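Local coordinates for protein adenylyltransferase and sulfurtransferase uba4 (Chaetomium thermophilum, PDB 6YUB) that probably activates a ubiquitin-like sulfur-carrier protein by adenylating its C-terminal glycine and, as the whole multidomain protein, then transfers sulfur to it, for tRNA thiolation and molybdenum cofactor synthesis, at residues I128-D133 / L152-S157. Numbering follows the deposited sequence.
Sequences ILDCTD and LVSAAS
L129 and V153 lie side by side on one face of two parallel strands, L129 CG 4.0 Å from V153 CB, with L129 packed on helix 208-228. These branched apolar chains suit the buried, tight end, where V153 N donates to I128 O at 2.8 Å, nearly straight (174°), and D130 N to V153 O. On the other face L152 extends CG anti to its backbone N (chi1 170°), laying CD1 4.1 Å from I128 CG2. Helix 135-148, the crossover of this Rossmann-type beta-alpha-beta unit in the ThiF-family adenylyltransferase part, packs on D130 and S154. Past D130 the first strand gives way to a turn: the A155 N to D130 O bond is weak, and a water accepts from D133 N and donates to A155 O and D130 OD2. Aspartate suits this strand end because D130 OD1 can accept both T132 N, from above the carboxylate plane (an Asx turn), and T132 OG1, on its syn lone pair. At the looser, partly exposed end D133 offers one oxygen to each S157 donor: OD1 to N at 2.8 Å, OD2 to the less well ordered OG at 3.1 Å. These bonds probably help orient the D133 carboxylate beside R76, consistent with the predicted ATP-binding role of both residues.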
# COMPACT_ATOMS: atom_id res chain seq x y z
N ILE B 128 3.24 21.58 0.34
CA ILE B 128 2.58 21.40 -0.95
C ILE B 128 2.46 19.90 -1.22
O ILE B 128 3.44 19.17 -1.09
CB ILE B 128 3.34 22.09 -2.10
CG1 ILE B 128 3.71 23.52 -1.72
CG2 ILE B 128 2.52 22.06 -3.36
CD1 ILE B 128 2.55 24.38 -1.30
N LEU B 129 1.27 19.46 -1.60
CA LEU B 129 1.04 18.09 -2.04
C LEU B 129 0.62 18.13 -3.50
O LEU B 129 -0.38 18.77 -3.85
CB LEU B 129 -0.02 17.40 -1.19
CG LEU B 129 0.45 16.80 0.15
CD1 LEU B 129 1.02 17.87 1.05
CD2 LEU B 129 -0.71 16.07 0.84
N ASP B 130 1.39 17.46 -4.36
CA ASP B 130 1.04 17.32 -5.77
C ASP B 130 0.19 16.07 -5.94
O ASP B 130 0.71 14.95 -5.85
CB ASP B 130 2.30 17.25 -6.64
CG ASP B 130 2.04 16.59 -7.98
OD1 ASP B 130 1.17 17.08 -8.74
OD2 ASP B 130 2.68 15.56 -8.27
N CYS B 131 -1.11 16.26 -6.16
CA CYS B 131 -2.03 15.17 -6.45
C CYS B 131 -2.58 15.24 -7.87
O CYS B 131 -3.66 14.70 -8.15
CB CYS B 131 -3.17 15.16 -5.44
SG CYS B 131 -2.66 15.12 -3.69
N THR B 132 -1.86 15.90 -8.78
CA THR B 132 -2.37 16.12 -10.13
C THR B 132 -2.35 14.85 -10.97
O THR B 132 -3.22 14.67 -11.82
CB THR B 132 -1.53 17.20 -10.83
OG1 THR B 132 -0.18 16.74 -11.00
CG2 THR B 132 -1.53 18.49 -10.03
N ASP B 133 -1.37 13.97 -10.75
CA ASP B 133 -1.20 12.77 -11.57
C ASP B 133 -0.90 13.14 -13.02
O ASP B 133 -1.22 12.39 -13.94
CB ASP B 133 -2.43 11.87 -11.49
CG ASP B 133 -2.07 10.42 -11.24
OD1 ASP B 133 -1.00 9.98 -11.70
OD2 ASP B 133 -2.87 9.71 -10.59
N LEU B 152 7.72 19.67 -0.78
CA LEU B 152 6.78 19.08 -1.73
C LEU B 152 6.62 17.59 -1.46
O LEU B 152 7.61 16.86 -1.39
CB LEU B 152 7.25 19.31 -3.17
CG LEU B 152 6.52 18.55 -4.28
CD1 LEU B 152 5.05 18.96 -4.33
CD2 LEU B 152 7.20 18.81 -5.62
N VAL B 153 5.37 17.16 -1.31
CA VAL B 153 5.04 15.74 -1.24
C VAL B 153 4.32 15.39 -2.54
O VAL B 153 3.19 15.82 -2.77
CB VAL B 153 4.17 15.41 -0.02
CG1 VAL B 153 3.97 13.91 0.11
CG2 VAL B 153 4.81 15.97 1.25
N SER B 154 4.99 14.63 -3.40
CA SER B 154 4.48 14.33 -4.73
C SER B 154 4.23 12.83 -4.88
O SER B 154 5.06 12.01 -4.47
CB SER B 154 5.47 14.81 -5.81
OG SER B 154 5.18 14.22 -7.06
N ALA B 155 3.09 12.49 -5.48
CA ALA B 155 2.71 11.11 -5.75
C ALA B 155 2.19 11.02 -7.18
O ALA B 155 1.85 12.02 -7.80
CB ALA B 155 1.65 10.61 -4.76
N ALA B 156 2.13 9.79 -7.69
CA ALA B 156 1.75 9.60 -9.08
C ALA B 156 1.30 8.17 -9.32
O ALA B 156 1.57 7.27 -8.53
CB ALA B 156 2.92 9.94 -10.02
N SER B 157 0.58 7.99 -10.43
CA SER B 157 0.28 6.68 -10.99
C SER B 157 1.17 6.47 -12.20
O SER B 157 1.30 7.36 -13.05
CB SER B 157 -1.19 6.57 -11.39
OG SER B 157 -2.05 6.69 -10.27
O HOH W 1 0.74 13.94 -9.27
O HOH W 2 1.10 10.14 -13.18